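Lysyl oxidase (Pichia pastoris, PDB 1W7C) probably oxidises primary amines, including peptidyl lysine side chains, to aldehydes with a copper ion and a protein-derived topaquinone cofactor. Local coordinates at residues E59-N64 and E114-Y119. Numbering follows the deposited sequence.
Sequences ETLKPN and EPLSFY. With NAG (2-acetamido-2-deoxy-beta-D-glucopyranose), chain B; NAG (2-acetamido-2-deoxy-beta-D-glucopyranose), chain C.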
loop_
_atom_site.group_PDB
_atom_site.type_symbol
_atom_site.label_atom_id
_atom_site.label_comp_id
_atom_site.label_asym_id
_atom_site.label_seq_id
_atom_site.Cartn_x
_atom_site.Cartn_y
_atom_site.Cartn_z
ATOM N N GLU A 59 34.411 12.743 4.040
ATOM C CA GLU A 59 33.035 13.176 4.240
ATOM C C GLU A 59 32.796 13.719 5.640
ATOM O O GLU A 59 33.623 13.569 6.532
ATOM C CB GLU A 59 32.050 12.045 3.952
ATOM C CG GLU A 59 32.114 10.924 4.963
ATOM C CD GLU A 59 30.909 9.994 4.944
ATOM O OE1 GLU A 59 29.946 10.236 4.184
ATOM O OE2 GLU A 59 30.955 9.029 5.737
ATOM N N THR A 60 31.627 14.338 5.830
ATOM C CA THR A 60 31.255 14.826 7.152
ATOM C C THR A 60 31.129 13.693 8.154
ATOM O O THR A 60 30.453 12.703 7.880
ATOM C CB THR A 60 29.945 15.557 7.063
ATOM O OG1 THR A 60 30.116 16.690 6.201
ATOM C CG2 THR A 60 29.506 16.089 8.430
ATOM N N LEU A 61 31.785 13.838 9.305
ATOM C CA LEU A 61 31.516 13.001 10.462
ATOM C C LEU A 61 30.440 13.734 11.251
ATOM O O LEU A 61 30.719 14.775 11.862
ATOM C CB LEU A 61 32.786 12.810 11.294
ATOM C CG LEU A 61 32.617 11.958 12.536
ATOM C CD1 LEU A 61 32.251 10.525 12.196
ATOM C CD2 LEU A 61 33.914 11.989 13.344
ATOM N N LYS A 62 29.217 13.231 11.203
ATOM C CA LYS A 62 28.069 13.988 11.724
ATOM C C LYS A 62 28.182 14.157 13.249
ATOM O O LYS A 62 28.777 13.337 13.947
ATOM C CB LYS A 62 26.759 13.311 11.363
ATOM C CG LYS A 62 26.422 13.445 9.869
ATOM C CD LYS A 62 25.120 12.810 9.553
ATOM C CE LYS A 62 24.826 12.843 8.080
ATOM N NZ LYS A 62 25.694 11.885 7.316
ATOM N N PRO A 63 27.617 15.237 13.777
ATOM C CA PRO A 63 27.654 15.447 15.220
ATOM C C PRO A 63 26.970 14.343 16.022
ATOM O O PRO A 63 26.106 13.664 15.528
ATOM C CB PRO A 63 26.939 16.786 15.391
ATOM C CG PRO A 63 27.164 17.512 14.108
ATOM C CD PRO A 63 27.007 16.379 13.073
ATOM N N ASN A 64 27.397 14.214 17.262
ATOM C CA ASN A 64 26.732 13.350 18.189
ATOM C C ASN A 64 25.408 13.983 18.630
ATOM O O ASN A 64 25.221 15.184 18.527
ATOM C CB ASN A 64 27.626 13.081 19.368
ATOM C CG ASN A 64 28.737 12.102 19.069
ATOM O OD1 ASN A 64 28.675 11.317 18.111
ATOM N ND2 ASN A 64 29.776 12.172 19.901
ATOM N N GLU A 114 43.363 11.420 13.695
ATOM C CA GLU A 114 43.341 10.332 14.658
ATOM C C GLU A 114 42.647 9.117 14.068
ATOM O O GLU A 114 41.722 9.270 13.284
ATOM C CB GLU A 114 42.558 10.738 15.912
ATOM C CG GLU A 114 43.026 12.016 16.600
ATOM C CD GLU A 114 42.040 12.493 17.653
ATOM O OE1 GLU A 114 40.990 11.828 17.844
ATOM O OE2 GLU A 114 42.311 13.535 18.286
ATOM N N PRO A 115 43.031 7.912 14.483
ATOM C CA PRO A 115 42.234 6.731 14.153
ATOM C C PRO A 115 40.774 6.918 14.589
ATOM O O PRO A 115 40.489 7.472 15.642
ATOM C CB PRO A 115 42.921 5.601 14.931
ATOM C CG PRO A 115 44.291 6.072 15.193
ATOM C CD PRO A 115 44.199 7.562 15.311
ATOM N N LEU A 116 39.866 6.454 13.747
ATOM C CA LEU A 116 38.428 6.620 13.941
ATOM C C LEU A 116 37.746 5.272 13.935
ATOM O O LEU A 116 37.825 4.530 12.940
ATOM C CB LEU A 116 37.869 7.488 12.825
ATOM C CG LEU A 116 36.383 7.748 12.813
ATOM C CD1 LEU A 116 35.901 8.391 14.104
ATOM C CD2 LEU A 116 36.060 8.646 11.628
ATOM N N SER A 117 37.090 4.940 15.048
ATOM C CA SER A 117 36.467 3.643 15.197
ATOM C C SER A 117 35.258 3.584 16.121
ATOM O O SER A 117 34.703 2.499 16.305
ATOM C CB SER A 117 37.486 2.625 15.707
ATOM O OG SER A 117 37.901 2.955 17.017
ATOM N N PHE A 118 34.803 4.720 16.658
ATOM C CA PHE A 118 33.820 4.641 17.734
ATOM C C PHE A 118 32.500 3.979 17.287
ATOM O O PHE A 118 31.795 3.406 18.106
ATOM C CB PHE A 118 33.594 5.993 18.427
ATOM C CG PHE A 118 32.861 7.041 17.598
ATOM C CD1 PHE A 118 31.481 6.998 17.519
ATOM C CD2 PHE A 118 33.533 8.089 16.966
ATOM C CE1 PHE A 118 30.778 7.952 16.803
ATOM C CE2 PHE A 118 32.829 9.040 16.227
ATOM C CZ PHE A 118 31.451 8.974 16.160
ATOM N N TYR A 119 32.129 4.157 16.024
ATOM C CA TYR A 119 30.878 3.615 15.474
ATOM C C TYR A 119 31.037 2.194 14.924
ATOM O O TYR A 119 30.069 1.619 14.444
ATOM C CB TYR A 119 30.283 4.549 14.391
ATOM C CG TYR A 119 31.296 4.940 13.356
ATOM C CD1 TYR A 119 31.769 4.019 12.414
ATOM C CD2 TYR A 119 31.839 6.212 13.363
ATOM C CE1 TYR A 119 32.752 4.367 11.493
ATOM C CE2 TYR A 119 32.823 6.559 12.498
ATOM C CZ TYR A 119 33.286 5.643 11.545
ATOM O OH TYR A 119 34.260 6.036 10.619
HETATM C C1 NAG B . 30.769 11.141 19.748
HETATM C C2 NAG B . 32.109 11.839 20.083
HETATM C C3 NAG B . 33.310 10.883 20.184
HETATM C C4 NAG B . 32.941 9.640 20.991
HETATM C C5 NAG B . 31.595 9.114 20.498
HETATM C C6 NAG B . 31.135 7.869 21.207
HETATM C C7 NAG B . 32.502 14.144 19.393
HETATM C C8 NAG B . 32.719 15.114 18.270
HETATM N N2 NAG B . 32.363 12.863 19.067
HETATM O O3 NAG B . 34.411 11.566 20.763
HETATM O O4 NAG B . 33.858 8.571 20.791
HETATM O O5 NAG B . 30.568 10.070 20.640
HETATM O O6 NAG B . 30.864 8.232 22.532
HETATM O O7 NAG B . 32.466 14.556 20.555
HETATM C C1 NAG C . 35.087 8.672 21.510
HETATM C C2 NAG C . 35.492 7.259 21.876
HETATM C C3 NAG C . 36.811 7.282 22.627
HETATM C C4 NAG C . 37.838 8.097 21.855
HETATM C C5 NAG C . 37.318 9.455 21.395
HETATM C C6 NAG C . 38.338 10.068 20.436
HETATM C C7 NAG C . 33.919 5.495 22.473
HETATM C C8 NAG C . 32.939 4.978 23.492
HETATM N N2 NAG C . 34.483 6.667 22.738
HETATM O O3 NAG C . 37.296 5.964 22.831
HETATM O O4 NAG C . 38.967 8.291 22.677
HETATM O O5 NAG C . 36.082 9.299 20.725
HETATM O O6 NAG C . 37.960 11.368 20.043
HETATM O O7 NAG C . 34.190 4.828 21.475
#
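The contact lies at an N-glycosylation site in the N2 region of the copper amine oxidase: the glycan on Asn-64 lies over Phe-118, while Leu-61 packs against Leu-116, the edge of Phe-118 and Tyr-119. Residues 59-64 run out of strand 53-61 toward helix 65-73. Residues 114-119 leave strand 112-115; both strands belong to one antiparallel sheet, with strands 82-89 and 96-103 between them, so the segments meet through side chains alone.

Leu-61 carries the protein part. With its CG anti to the backbone N (chi1 180°), its forked end is directed toward residues 116-119, and its two methyls divide the neighbours between them. CD2 meets Leu-116 CD1 tip to tip at 4.2 Å and also touches the edge of the Phe-118 ring, 4.3 Å from CE2; CD1 approaches Tyr-119 CE2 obliquely at 4.0 Å. A branched aliphatic residue suits a place where several apolar surfaces converge.

The sugar is joined by the covalent bond from Asn-64 ND2 to C1 of the first NAG (1.4 Å), and Asn-64 OD1 lies 4.1 Å from Phe-118 CZ. That NAG directs its C5-H at one face of Phe-118, a CH-pi type contact with C5 3.6 Å above the plane and offset toward the rim. The opposite face meets the edge of Tyr-119, whose CD2 lies 3.9 Å above the ring centre. Phe-118 CB also lies 3.3 Å from O7 of the second NAG. The hydroxyl of Tyr-119, although it lies against Leu-116, is satisfied by a hydrogen bond to Glu-99 OE1.

With no hydrogen bond between the segments, cohesion comes from van der Waals and hydrophobic contact, and the aromatic face, suited to a sugar C-H, probably restrains the first NAG's orientation.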